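Local atomic coordinates of carbonic anhydrase (Neosartorya fumigata, PDB entry 6LAC), a protein that probably catalyses the reversible hydration of carbon dioxide to hydrogencarbonate, as a zinc-dependent carbonic anhydrase of the beta class. Residues Asp36-Ser44 against Met166-Gly175; Leu14-Pro25 against Glu43-Glu51. The protein carries 1 engineered substitution. One frame throughout, in Å; residues are numbered along the deposited sequence.

Overall arrangement
From the N terminus, strand 11-13 leads into the loop 14-25. Strand 29-34 of the central sheet follows, and then the loop that carries both 36-44 and 43-51. Interaction 2 folds the first loop against the second around strand 29-34, with only 17 residues between its segments. Interaction 1 closes a far longer loop, bringing 36-44 to the hairpin of strands 162-169 and 174-178. Along the chain the two contacts cross. They share Glu43 and Ser44, and Met166 packs on both Leu14 and Trp21. Together they tie the loop after strand 29-34, which starts at the zinc site, to the N-terminal loop and the late hairpin.

Interaction 1 (Asp36-Ser44 against Met166-Gly175); sequences DSGADELES and MVYDKATKRG. Engineered in segment 36-44: Ala39 (natural residue Cys). With ZN (zinc ion), chain C.
Tyr168 OH takes a hydrogen bond from the backbone N of Asp40, at 3.0 Å and with an N-H...O angle of 147°. It is the only direct hydrogen bond between the two segments. The ring behind this hydroxyl lies flat against the start of the 3-10 segment 41-43. Glu41 CA sits 3.5 Å from the centroid of the Tyr168 ring, almost on the ring normal, which makes a CH-pi contact. Lys170 N lies over the opposite face. The tyrosine CG is anti to its own N (chi1 163°), which carries the ring out from strand 162-169 to the loop. Ala39, an engineered residue that is Cys in the natural sequence, places CB at the ring edge, 3.5 Å from Tyr168 OH. Ser44 packs its CB against Gly175 N at the other end of the contact. The extended Glu41 chain passes obliquely by Tyr168 CD2. Glu41 OE2 accepts from Ser37 OG at 2.7 Å, from above the carboxylate plane. Glu41 OE1 forms a salt bridge with Arg56 and accepts a hydrogen bond from Trp31 NE1. Lys170 NZ reaches Ser37 O through water 1, to which it donates at 3.1 Å. Asp36 OD1 binds the zinc ion at 1.9 Å, together with Cys34, His89 and Cys92. The chemistry is consistent with steadying the chain just after the zinc ligand Asp36, through Ser37.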
ATOM      1  N   ASP A  36       5.424  -5.474  -4.335  1.00  9.59           N
ATOM      2  CA  ASP A  36       6.126  -6.801  -4.360  1.00 10.19           C
ATOM      3  C   ASP A  36       7.359  -6.779  -3.477  1.00 10.33           C
ATOM      4  O   ASP A  36       8.169  -7.714  -3.572  1.00 11.65           O
ATOM      5  CB  ASP A  36       6.393  -7.295  -5.783  1.00 10.01           C
ATOM      6  CG  ASP A  36       7.416  -6.473  -6.548  1.00 10.18           C
ATOM      7  OD1 ASP A  36       8.184  -5.691  -5.920  1.00 10.89           O
ATOM      8  OD2 ASP A  36       7.539  -6.627  -7.761  1.00 12.93           O
ATOM      9  N   SER A  37       7.489  -5.880  -2.507  1.00  9.67           N
ATOM     10  CA  SER A  37       8.706  -5.841  -1.663  1.00 10.37           C
ATOM     11  C   SER A  37       8.865  -7.227  -1.024  1.00 10.72           C
ATOM     12  O   SER A  37       9.981  -7.737  -0.965  1.00 12.27           O
ATOM     13  CB  SER A  37       8.630  -4.712  -0.715  1.00 10.15           C
ATOM     14  OG  SER A  37       9.798  -4.624   0.076  1.00 11.48           O
ATOM     15  N   GLY A  38       7.815  -7.819  -0.472  1.00 11.23           N
ATOM     16  CA  GLY A  38       7.807  -9.278  -0.172  1.00 12.00           C
ATOM     17  C   GLY A  38       8.775  -9.668   0.917  1.00 14.04           C
ATOM     18  O   GLY A  38       9.213 -10.876   0.896  1.00 14.64           O
ATOM     19  N   ALA A  39       9.105  -8.827   1.867  1.00 13.60           N
ATOM     20  CA  ALA A  39      10.115  -9.184   2.887  1.00 14.21           C
ATOM     21  C   ALA A  39       9.912  -8.322   4.148  1.00 15.48           C
ATOM     22  O   ALA A  39       8.763  -8.233   4.599  1.00 16.91           O
ATOM     23  CB  ALA A  39      11.493  -9.057   2.271  1.00 16.01           C
ATOM     24  N   ASP A  40      10.977  -7.779   4.718  1.00 14.63           N
ATOM     25  CA  ASP A  40      10.902  -7.091   6.029  1.00 16.40           C
ATOM     26  C   ASP A  40      11.331  -5.639   5.861  1.00 15.47           C
ATOM     27  O   ASP A  40      12.061  -5.101   6.712  1.00 14.95           O
ATOM     28  CB  ASP A  40      11.757  -7.838   7.067  1.00 20.75           C
ATOM     29  CG  ASP A  40      11.380  -9.283   7.248  1.00 28.09           C
ATOM     30  OD1 ASP A  40      10.180  -9.593   7.160  1.00 34.97           O
ATOM     31  OD2 ASP A  40      12.282 -10.062   7.529  1.00 34.10           O
ATOM     32  N   GLU A  41      10.910  -4.959   4.792  1.00 13.83           N
ATOM     33  CA  GLU A  41      11.307  -3.568   4.525  1.00 12.67           C
ATOM     34  C   GLU A  41      11.065  -2.625   5.691  1.00 13.51           C
ATOM     35  O   GLU A  41      11.956  -1.836   6.023  1.00 13.25           O
ATOM     36  CB  GLU A  41      10.511  -3.104   3.317  1.00 12.42           C
ATOM     37  CG  GLU A  41      10.705  -1.659   2.923  1.00 12.40           C
ATOM     38  CD  GLU A  41       9.810  -1.366   1.746  1.00 11.50           C
ATOM     39  OE1 GLU A  41       9.021  -0.403   1.828  1.00 11.93           O
ATOM     40  OE2 GLU A  41       9.975  -2.032   0.729  1.00 13.01           O
ATOM     41  N   LEU A  42       9.946  -2.715   6.380  1.00 13.18           N
ATOM     42  CA  LEU A  42       9.671  -1.741   7.461  1.00 13.59           C
ATOM     43  C   LEU A  42      10.578  -1.972   8.677  1.00 14.96           C
ATOM     44  O   LEU A  42      10.726  -1.018   9.463  1.00 15.57           O
ATOM     45  CB  LEU A  42       8.199  -1.777   7.869  1.00 14.72           C
ATOM     46  CG  LEU A  42       7.178  -1.488   6.763  1.00 15.12           C
ATOM     47  CD1 LEU A  42       5.759  -1.471   7.299  1.00 15.97           C
ATOM     48  CD2 LEU A  42       7.467  -0.196   6.032  1.00 15.82           C
ATOM     49  N   GLU A  43      11.200  -3.124   8.813  1.00 16.12           N
ATOM     50  CA  GLU A  43      12.186  -3.334   9.897  1.00 18.10           C
ATOM     51  C   GLU A  43      13.433  -2.510   9.608  1.00 18.15           C
ATOM     52  O   GLU A  43      14.223  -2.282  10.562  1.00 20.28           O
ATOM     53  CB  GLU A  43      12.451  -4.833  10.087  1.00 19.74           C
ATOM     54  CG  GLU A  43      11.379  -5.448  10.946  1.00 26.99           C
ATOM     55  CD  GLU A  43      11.528  -4.931  12.370  1.00 31.87           C
ATOM     56  OE1 GLU A  43      10.504  -4.555  12.970  1.00 40.37           O
ATOM     57  OE2 GLU A  43      12.705  -4.842  12.860  1.00 39.54           O
ATOM     58  N   SER A  44      13.621  -1.974   8.408  1.00 16.56           N
ATOM     59  CA  SER A  44      14.763  -1.096   8.082  1.00 17.95           C
ATOM     60  C   SER A  44      14.339   0.380   8.015  1.00 16.38           C
ATOM     61  O   SER A  44      15.103   1.174   7.474  1.00 20.10           O
ATOM     62  CB  SER A  44      15.408  -1.559   6.817  1.00 18.96           C
ATOM     63  OG  SER A  44      16.107  -2.776   7.022  1.00 25.65           O
ATOM     64  N   MET A 166      15.022   6.069  -0.354  1.00 12.66           N
ATOM     65  CA  MET A 166      15.925   5.003   0.088  1.00 13.19           C
ATOM     66  C   MET A 166      15.655   3.751  -0.708  1.00 11.84           C
ATOM     67  O   MET A 166      14.650   3.655  -1.422  1.00 11.10           O
ATOM     68  CB  MET A 166      15.793   4.745   1.558  1.00 16.41           C
ATOM     69  CG  MET A 166      14.470   4.294   1.922  1.00 15.87           C
ATOM     70  SD  MET A 166      14.380   3.578   3.592  1.00 20.13           S
ATOM     71  CE  MET A 166      15.182   1.985   3.395  1.00 24.05           C
ATOM     72  N   VAL A 167      16.584   2.809  -0.612  1.00 11.92           N
ATOM     73  CA  VAL A 167      16.399   1.442  -1.161  1.00 12.10           C
ATOM     74  C   VAL A 167      16.665   0.414  -0.095  1.00 12.81           C
ATOM     75  O   VAL A 167      17.642   0.533   0.662  1.00 13.83           O
ATOM     76  CB  VAL A 167      17.288   1.205  -2.364  1.00 14.35           C
ATOM     77  CG1 VAL A 167      16.976  -0.120  -2.998  1.00 14.66           C
ATOM     78  CG2 VAL A 167      17.235   2.323  -3.349  1.00 17.28           C
ATOM     79  N   TYR A 168      15.784  -0.550  -0.002  1.00 12.65           N
ATOM     80  CA  TYR A 168      15.883  -1.654   0.946  1.00 12.70           C
ATOM     81  C   TYR A 168      16.469  -2.864   0.239  1.00 13.84           C
ATOM     82  O   TYR A 168      16.053  -3.231  -0.845  1.00 12.79           O
ATOM     83  CB  TYR A 168      14.501  -1.954   1.467  1.00 12.85           C
ATOM     84  CG  TYR A 168      14.346  -3.278   2.138  1.00 14.79           C
ATOM     85  CD1 TYR A 168      15.036  -3.601   3.279  1.00 16.39           C
ATOM     86  CD2 TYR A 168      13.425  -4.202   1.650  1.00 15.87           C
ATOM     87  CE1 TYR A 168      14.883  -4.864   3.881  1.00 16.27           C
ATOM     88  CE2 TYR A 168      13.209  -5.429   2.253  1.00 17.24           C
ATOM     89  CZ  TYR A 168      13.971  -5.754   3.358  1.00 15.17           C
ATOM     90  OH  TYR A 168      13.755  -6.984   3.978  1.00 18.83           O
ATOM     91  N   ASP A 169      17.447  -3.478   0.912  1.00 14.49           N
ATOM     92  CA  ASP A 169      18.109  -4.714   0.413  1.00 16.75           C
ATOM     93  C   ASP A 169      17.792  -5.885   1.346  1.00 15.44           C
ATOM     94  O   ASP A 169      18.322  -5.901   2.484  1.00 16.45           O
ATOM     95  CB  ASP A 169      19.618  -4.462   0.375  1.00 16.62           C
ATOM     96  CG  ASP A 169      20.396  -5.566  -0.310  1.00 21.79           C
ATOM     97  OD1 ASP A 169      19.974  -6.736  -0.187  1.00 21.46           O
ATOM     98  OD2 ASP A 169      21.394  -5.219  -0.985  1.00 22.11           O
ATOM     99  N   LYS A 170      16.923  -6.793   0.910  1.00 15.68           N
ATOM    100  CA  LYS A 170      16.466  -7.905   1.772  1.00 16.03           C
ATOM    101  C   LYS A 170      17.622  -8.900   1.979  1.00 17.11           C
ATOM    102  O   LYS A 170      17.461  -9.722   2.859  1.00 21.08           O
ATOM    103  CB  LYS A 170      15.197  -8.546   1.229  1.00 17.58           C
ATOM    104  CG  LYS A 170      15.335  -9.229  -0.105  1.00 18.05           C
ATOM    105  CD  LYS A 170      14.065  -9.895  -0.537  1.00 18.75           C
ATOM    106  CE  LYS A 170      14.085 -10.433  -1.953  1.00 19.47           C
ATOM    107  NZ  LYS A 170      14.157  -9.376  -2.981  1.00 21.37           N
ATOM    108  N   ALA A 171      18.691  -8.812   1.212  1.00 20.01           N
ATOM    109  CA  ALA A 171      19.835  -9.758   1.350  1.00 21.54           C
ATOM    110  C   ALA A 171      20.771  -9.284   2.484  1.00 25.45           C
ATOM    111  O   ALA A 171      21.130 -10.125   3.357  1.00 29.74           O
ATOM    112  CB  ALA A 171      20.498  -9.977   0.014  1.00 21.69           C
ATOM    113  N   THR A 172      21.148  -8.008   2.529  1.00 22.12           N
ATOM    114  CA  THR A 172      21.939  -7.378   3.625  1.00 23.34           C
ATOM    115  C   THR A 172      21.049  -6.971   4.806  1.00 23.05           C
ATOM    116  O   THR A 172      21.580  -6.538   5.851  1.00 24.65           O
ATOM    117  CB  THR A 172      22.753  -6.200   3.093  1.00 23.97           C
ATOM    118  OG1 THR A 172      21.822  -5.206   2.643  1.00 22.82           O
ATOM    119  CG2 THR A 172      23.682  -6.557   1.952  1.00 24.08           C
ATOM    120  N   LYS A 173      19.715  -7.080   4.671  1.00 21.27           N
ATOM    121  CA  LYS A 173      18.742  -6.713   5.722  1.00 21.25           C
ATOM    122  C   LYS A 173      19.001  -5.274   6.204  1.00 21.91           C
ATOM    123  O   LYS A 173      19.003  -4.995   7.434  1.00 23.34           O
ATOM    124  CB  LYS A 173      18.779  -7.803   6.792  1.00 24.94           C
ATOM    125  CG  LYS A 173      18.488  -9.199   6.245  1.00 28.57           C
ATOM    126  CD  LYS A 173      18.181 -10.218   7.323  1.00 33.46           C
ATOM    127  CE  LYS A 173      17.852 -11.604   6.809  1.00 35.91           C
ATOM    128  NZ  LYS A 173      17.008 -12.345   7.785  1.00 41.70           N
ATOM    129  N   ARG A 174      19.212  -4.378   5.247  1.00 20.46           N
ATOM    130  CA  ARG A 174      19.588  -2.969   5.513  1.00 23.04           C
ATOM    131  C   ARG A 174      18.861  -2.063   4.524  1.00 20.38           C
ATOM    132  O   ARG A 174      18.613  -2.491   3.407  1.00 18.07           O
ATOM    133  CB  ARG A 174      21.090  -2.715   5.319  1.00 28.80           C
ATOM    134  CG  ARG A 174      22.009  -3.190   6.438  1.00 36.77           C
ATOM    135  CD  ARG A 174      23.064  -2.117   6.710  1.00 38.75           C
ATOM    136  NE  ARG A 174      24.372  -2.620   7.108  1.00 48.29           N
ATOM    137  CZ  ARG A 174      25.375  -1.860   7.537  1.00 49.87           C
ATOM    138  NH1 ARG A 174      25.221  -0.552   7.642  1.00 55.15           N
ATOM    139  NH2 ARG A 174      26.529  -2.412   7.878  1.00 56.52           N
ATOM    140  N   GLY A 175      18.659  -0.811   4.914  1.00 20.37           N
ATOM    141  CA  GLY A 175      18.232   0.262   4.003  1.00 19.19           C
ATOM    142  C   GLY A 175      19.389   1.171   3.667  1.00 19.32           C
ATOM    143  O   GLY A 175      20.342   1.315   4.500  1.00 21.18           O
TER
HETATM  144 ZN    ZN C 201       8.784  -3.876  -6.190  1.00 10.25          ZN
HETATM  145  O   HOH W   1      12.632  -7.029  -1.647  1.00 17.83           O
HETATM  146  O   HOH W   2      10.904  -9.318  -3.189  1.00 26.13           O

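Interaction 2 (Leu14-Pro25 against Glu43-Glu51); sequences LSLDSVPWRRQP and ESSGLPADE
Trp21 and Ser45 meet in the tightly packed part of this contact. Trp21 NE1 donates to Ser45 O at 2.8 Å, nearly along the C=O axis and within the indole plane. The CG of Trp21 stands between its backbone N and carbonyl carbon, and this chi1 of 49° brings the end of the indole nearer Ser45. Val19 CB and Pro20 CD lie over one face, toward its rim. Trp164 meets the indole from strand 162-169. Val19 CG2 lies 3.9 Å from Ser45 O. Gly46 CA comes within 3.6 Å of Leu16 O. The positive phi of Gly46 turns the chain here, and no side chain intervenes. Leu47 divides its two methyls: CD1 rests by Trp21 CD1, and CD2 lies alongside Arg22 CG. A second tight point is the buried Glu51, which Arg22 grips side-on. Arg22 NE donates to Glu51 OE1 and Arg22 NH2 to Glu51 OE2, each at 2.8 Å, from the syn side but tilted out of the carboxylate plane. The guanidinium and carboxylate planes are 33° apart. Pro48 CD lies over one guanidinium face, 3.7 Å from Arg22 NE. Glu51 OE2 also accepts from Gly26 N. The loose side is exposed: the Leu16 side chain touches Glu43 O through CD2 at 3.8 Å, and Pro25 just approaches Glu51. Water 4 joins Gln24 O to Glu51 OE1. The paired bonds fix the carboxylate's rotation, and the arginine would tend to keep it ionised. An indole N-H to carbonyl hydrogen bond and a two-pronged salt bridge to a buried carboxylate thus join the loops.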
ATOM      1  N   LEU A  14      21.828   3.214   6.146  1.00 27.63           N
ATOM      2  CA  LEU A  14      21.088   3.860   7.260  1.00 30.36           C
ATOM      3  C   LEU A  14      21.613   3.282   8.573  1.00 29.48           C
ATOM      4  O   LEU A  14      21.846   2.058   8.647  1.00 36.37           O
ATOM      5  CB  LEU A  14      19.581   3.601   7.157  1.00 31.08           C
ATOM      6  CG  LEU A  14      18.885   4.134   5.906  1.00 32.20           C
ATOM      7  CD1 LEU A  14      17.441   3.645   5.847  1.00 35.49           C
ATOM      8  CD2 LEU A  14      18.927   5.645   5.842  1.00 31.79           C
ATOM      9  N   SER A  15      21.772   4.122   9.576  1.00 29.02           N
ATOM     10  CA  SER A  15      21.815   3.657  10.985  1.00 28.91           C
ATOM     11  C   SER A  15      20.411   3.862  11.543  1.00 26.66           C
ATOM     12  O   SER A  15      19.925   4.984  11.451  1.00 26.46           O
ATOM     13  CB  SER A  15      22.862   4.379  11.778  1.00 31.94           C
ATOM     14  OG  SER A  15      24.092   4.394  11.072  1.00 37.05           O
ATOM     15  N   LEU A  16      19.789   2.809  12.057  1.00 26.89           N
ATOM     16  CA  LEU A  16      18.343   2.824  12.400  1.00 26.37           C
ATOM     17  C   LEU A  16      18.082   3.943  13.387  1.00 26.38           C
ATOM     18  O   LEU A  16      16.980   4.495  13.346  1.00 26.61           O
ATOM     19  CB  LEU A  16      17.913   1.487  12.986  1.00 27.45           C
ATOM     20  CG  LEU A  16      17.671   0.395  11.962  1.00 29.64           C
ATOM     21  CD1 LEU A  16      18.932   0.039  11.206  1.00 34.69           C
ATOM     22  CD2 LEU A  16      17.076  -0.818  12.641  1.00 30.44           C
ATOM     23  N   ASP A  17      19.053   4.238  14.261  1.00 23.70           N
ATOM     24  CA  ASP A  17      18.861   5.209  15.363  1.00 24.53           C
ATOM     25  C   ASP A  17      19.084   6.648  14.900  1.00 24.21           C
ATOM     26  O   ASP A  17      19.025   7.537  15.765  1.00 25.67           O
ATOM     27  CB  ASP A  17      19.774   4.862  16.546  1.00 25.05           C
ATOM     28  CG  ASP A  17      21.277   4.983  16.288  1.00 24.36           C
ATOM     29  OD1 ASP A  17      22.018   5.064  17.268  1.00 23.81           O
ATOM     30  OD2 ASP A  17      21.701   4.928  15.124  1.00 27.48           O
ATOM     31  N   SER A  18      19.384   6.912  13.633  1.00 27.27           N
ATOM     32  CA  SER A  18      19.591   8.300  13.153  1.00 26.11           C
ATOM     33  C   SER A  18      19.138   8.368  11.704  1.00 27.36           C
ATOM     34  O   SER A  18      19.947   8.497  10.795  1.00 30.65           O
ATOM     35  CB  SER A  18      21.025   8.740  13.345  1.00 29.23           C
ATOM     36  OG  SER A  18      21.874   7.800  12.735  1.00 35.64           O
ATOM     37  N   VAL A  19      17.837   8.202  11.496  1.00 26.87           N
ATOM     38  CA  VAL A  19      17.254   8.379  10.142  1.00 24.88           C
ATOM     39  C   VAL A  19      16.732   9.810  10.058  1.00 19.49           C
ATOM     40  O   VAL A  19      16.219  10.325  11.043  1.00 19.85           O
ATOM     41  CB  VAL A  19      16.216   7.291   9.813  1.00 23.87           C
ATOM     42  CG1 VAL A  19      16.838   5.892   9.854  1.00 24.39           C
ATOM     43  CG2 VAL A  19      15.012   7.344  10.718  1.00 21.07           C
ATOM     44  N   PRO A  20      16.863  10.428   8.876  1.00 20.23           N
ATOM     45  CA  PRO A  20      16.530  11.851   8.725  1.00 19.40           C
ATOM     46  C   PRO A  20      15.028  12.160   8.823  1.00 18.98           C
ATOM     47  O   PRO A  20      14.659  13.270   9.105  1.00 19.13           O
ATOM     48  CB  PRO A  20      17.068  12.237   7.348  1.00 23.90           C
ATOM     49  CG  PRO A  20      17.425  10.950   6.631  1.00 25.40           C
ATOM     50  CD  PRO A  20      17.520   9.871   7.687  1.00 20.61           C
ATOM     51  N   TRP A  21      14.172  11.136   8.675  1.00 17.29           N
ATOM     52  CA  TRP A  21      12.705  11.264   8.845  1.00 16.72           C
ATOM     53  C   TRP A  21      12.236  10.930  10.255  1.00 15.53           C
ATOM     54  O   TRP A  21      10.999  10.838  10.500  1.00 16.89           O
ATOM     55  CB  TRP A  21      11.989  10.378   7.830  1.00 14.56           C
ATOM     56  CG  TRP A  21      12.518   8.974   7.772  1.00 13.80           C
ATOM     57  CD1 TRP A  21      12.104   7.928   8.535  1.00 15.40           C
ATOM     58  CD2 TRP A  21      13.506   8.457   6.875  1.00 14.34           C
ATOM     59  NE1 TRP A  21      12.774   6.797   8.174  1.00 15.13           N
ATOM     60  CE2 TRP A  21      13.614   7.082   7.150  1.00 15.17           C
ATOM     61  CE3 TRP A  21      14.293   9.003   5.867  1.00 16.89           C
ATOM     62  CZ2 TRP A  21      14.477   6.243   6.460  1.00 16.42           C
ATOM     63  CZ3 TRP A  21      15.147   8.183   5.160  1.00 17.45           C
ATOM     64  CH2 TRP A  21      15.246   6.820   5.481  1.00 16.17           C
ATOM     65  N   ARG A  22      13.132  10.740  11.223  1.00 19.72           N
ATOM     66  CA  ARG A  22      12.712  10.559  12.630  1.00 19.53           C
ATOM     67  C   ARG A  22      13.657  11.346  13.552  1.00 23.27           C
ATOM     68  O   ARG A  22      14.261  10.717  14.435  1.00 26.67           O
ATOM     69  CB  ARG A  22      12.636   9.090  13.047  1.00 19.27           C
ATOM     70  CG  ARG A  22      11.727   8.830  14.235  1.00 19.65           C
ATOM     71  CD  ARG A  22      11.963   7.580  15.030  1.00 21.79           C
ATOM     72  NE  ARG A  22      10.893   7.391  15.987  1.00 22.99           N
ATOM     73  CZ  ARG A  22      11.030   6.931  17.240  1.00 27.63           C
ATOM     74  NH1 ARG A  22      12.219   6.611  17.722  1.00 29.16           N
ATOM     75  NH2 ARG A  22       9.978   6.852  18.031  1.00 26.00           N
ATOM     76  N   ARG A  23      13.727  12.659  13.383  1.00 23.84           N
ATOM     77  CA  ARG A  23      14.541  13.503  14.313  1.00 25.86           C
ATOM     78  C   ARG A  23      13.812  13.608  15.658  1.00 32.02           C
ATOM     79  O   ARG A  23      14.494  13.891  16.670  1.00 32.40           O
ATOM     80  CB  ARG A  23      14.873  14.858  13.681  1.00 29.06           C
ATOM     81  CG  ARG A  23      15.634  14.779  12.364  1.00 30.51           C
ATOM     82  CD  ARG A  23      16.938  14.007  12.400  1.00 33.83           C
ATOM     83  NE  ARG A  23      17.747  14.260  11.212  1.00 34.69           N
ATOM     84  CZ  ARG A  23      18.869  13.617  10.904  1.00 37.68           C
ATOM     85  NH1 ARG A  23      19.345  12.680  11.709  1.00 37.64           N
ATOM     86  NH2 ARG A  23      19.512  13.913   9.786  1.00 39.23           N
ATOM     87  N   GLN A  24      12.489  13.411  15.729  1.00 30.31           N
ATOM     88  CA  GLN A  24      11.799  13.296  17.045  1.00 33.97           C
ATOM     89  C   GLN A  24      10.803  12.146  17.014  1.00 31.85           C
ATOM     90  O   GLN A  24      10.317  11.773  15.944  1.00 34.03           O
ATOM     91  CB  GLN A  24      11.113  14.609  17.414  1.00 37.02           C
ATOM     92  CG  GLN A  24       9.894  14.937  16.567  1.00 38.57           C
ATOM     93  CD  GLN A  24       9.517  16.399  16.660  1.00 42.10           C
ATOM     94  OE1 GLN A  24       9.933  17.215  15.843  1.00 47.82           O
ATOM     95  NE2 GLN A  24       8.724  16.745  17.663  1.00 47.39           N
ATOM     96  N   PRO A  25      10.510  11.534  18.178  1.00 31.10           N
ATOM     97  CA  PRO A  25       9.514  10.475  18.271  1.00 32.03           C
ATOM     98  C   PRO A  25       8.091  11.028  18.135  1.00 27.78           C
ATOM     99  O   PRO A  25       7.890  12.243  18.245  1.00 28.09           O
ATOM    100  CB  PRO A  25       9.732   9.878  19.668  1.00 34.07           C
ATOM    101  CG  PRO A  25      10.307  11.027  20.466  1.00 34.73           C
ATOM    102  CD  PRO A  25      11.151  11.814  19.483  1.00 34.12           C
ATOM    103  N   GLU A  43      11.200  -3.124   8.813  1.00 16.12           N
ATOM    104  CA  GLU A  43      12.186  -3.334   9.897  1.00 18.10           C
ATOM    105  C   GLU A  43      13.433  -2.510   9.608  1.00 18.15           C
ATOM    106  O   GLU A  43      14.223  -2.282  10.562  1.00 20.28           O
ATOM    107  CB  GLU A  43      12.451  -4.833  10.087  1.00 19.74           C
ATOM    108  CG  GLU A  43      11.379  -5.448  10.946  1.00 26.99           C
ATOM    109  CD  GLU A  43      11.528  -4.931  12.370  1.00 31.87           C
ATOM    110  OE1 GLU A  43      10.504  -4.555  12.970  1.00 40.37           O
ATOM    111  OE2 GLU A  43      12.705  -4.842  12.860  1.00 39.54           O
ATOM    112  N   SER A  44      13.621  -1.974   8.408  1.00 16.56           N
ATOM    113  CA  SER A  44      14.763  -1.096   8.082  1.00 17.95           C
ATOM    114  C   SER A  44      14.339   0.380   8.015  1.00 16.38           C
ATOM    115  O   SER A  44      15.103   1.174   7.474  1.00 20.10           O
ATOM    116  CB  SER A  44      15.408  -1.559   6.817  1.00 18.96           C
ATOM    117  OG  SER A  44      16.107  -2.776   7.022  1.00 25.65           O
ATOM    118  N   SER A  45      13.163   0.724   8.523  1.00 15.16           N
ATOM    119  CA  SER A  45      12.644   2.119   8.409  1.00 17.12           C
ATOM    120  C   SER A  45      13.169   3.015   9.524  1.00 16.68           C
ATOM    121  O   SER A  45      13.090   4.258   9.374  1.00 18.52           O
ATOM    122  CB  SER A  45      11.156   2.133   8.452  1.00 16.02           C
ATOM    123  OG  SER A  45      10.654   1.713   9.707  1.00 15.62           O
ATOM    124  N   GLY A  46      13.613   2.456  10.645  1.00 17.06           N
ATOM    125  CA  GLY A  46      13.944   3.296  11.816  1.00 18.60           C
ATOM    126  C   GLY A  46      12.704   3.815  12.534  1.00 18.13           C
ATOM    127  O   GLY A  46      12.842   4.715  13.372  1.00 20.03           O
ATOM    128  N   LEU A  47      11.498   3.341  12.185  1.00 16.95           N
ATOM    129  CA  LEU A  47      10.233   3.836  12.743  1.00 16.70           C
ATOM    130  C   LEU A  47       9.518   2.721  13.474  1.00 17.07           C
ATOM    131  O   LEU A  47       9.375   1.621  12.942  1.00 18.32           O
ATOM    132  CB  LEU A  47       9.332   4.333  11.604  1.00 16.13           C
ATOM    133  CG  LEU A  47       9.773   5.597  10.867  1.00 15.86           C
ATOM    134  CD1 LEU A  47       8.972   5.813   9.586  1.00 16.27           C
ATOM    135  CD2 LEU A  47       9.656   6.796  11.779  1.00 16.14           C
ATOM    136  N   PRO A  48       8.910   2.996  14.624  1.00 17.56           N
ATOM    137  CA  PRO A  48       7.933   2.078  15.182  1.00 17.97           C
ATOM    138  C   PRO A  48       6.692   2.009  14.286  1.00 17.15           C
ATOM    139  O   PRO A  48       6.441   2.966  13.571  1.00 15.75           O
ATOM    140  CB  PRO A  48       7.577   2.659  16.549  1.00 19.85           C
ATOM    141  CG  PRO A  48       7.944   4.101  16.440  1.00 23.84           C
ATOM    142  CD  PRO A  48       9.007   4.254  15.371  1.00 19.39           C
ATOM    143  N   ALA A  49       5.970   0.902  14.319  1.00 16.86           N
ATOM    144  CA  ALA A  49       4.816   0.660  13.425  1.00 16.48           C
ATOM    145  C   ALA A  49       3.807   1.789  13.535  1.00 17.88           C
ATOM    146  O   ALA A  49       3.154   2.136  12.526  1.00 15.87           O
ATOM    147  CB  ALA A  49       4.208  -0.678  13.760  1.00 17.75           C
ATOM    148  N   ASP A  50       3.600   2.334  14.737  1.00 17.18           N
ATOM    149  CA  ASP A  50       2.528   3.324  14.930  1.00 17.11           C
ATOM    150  C   ASP A  50       2.922   4.699  14.347  1.00 17.10           C
ATOM    151  O   ASP A  50       2.021   5.542  14.266  1.00 19.90           O
ATOM    152  CB  ASP A  50       2.107   3.429  16.409  1.00 19.68           C
ATOM    153  CG  ASP A  50       3.152   3.903  17.396  1.00 22.55           C
ATOM    154  OD1 ASP A  50       4.268   4.277  17.002  1.00 26.97           O
ATOM    155  OD2 ASP A  50       2.828   3.860  18.613  1.00 30.29           O
ATOM    156  N   GLU A  51       4.155   4.880  13.899  1.00 15.09           N
ATOM    157  CA  GLU A  51       4.575   6.147  13.272  1.00 15.08           C
ATOM    158  C   GLU A  51       4.512   6.030  11.747  1.00 13.79           C
ATOM    159  O   GLU A  51       4.921   6.941  11.039  1.00 14.72           O
ATOM    160  CB  GLU A  51       5.981   6.524  13.736  1.00 15.85           C
ATOM    161  CG  GLU A  51       5.998   6.898  15.219  1.00 17.19           C
ATOM    162  CD  GLU A  51       7.346   7.383  15.716  1.00 19.05           C
ATOM    163  OE1 GLU A  51       8.278   7.671  14.945  1.00 19.10           O
ATOM    164  OE2 GLU A  51       7.461   7.429  16.984  1.00 22.46           O
TER
HETATM  165  O   HOH W   3      15.176   5.951  14.318  1.00 24.88           O
HETATM  166  O   HOH W   4       8.393  10.376  14.549  1.00 23.22           O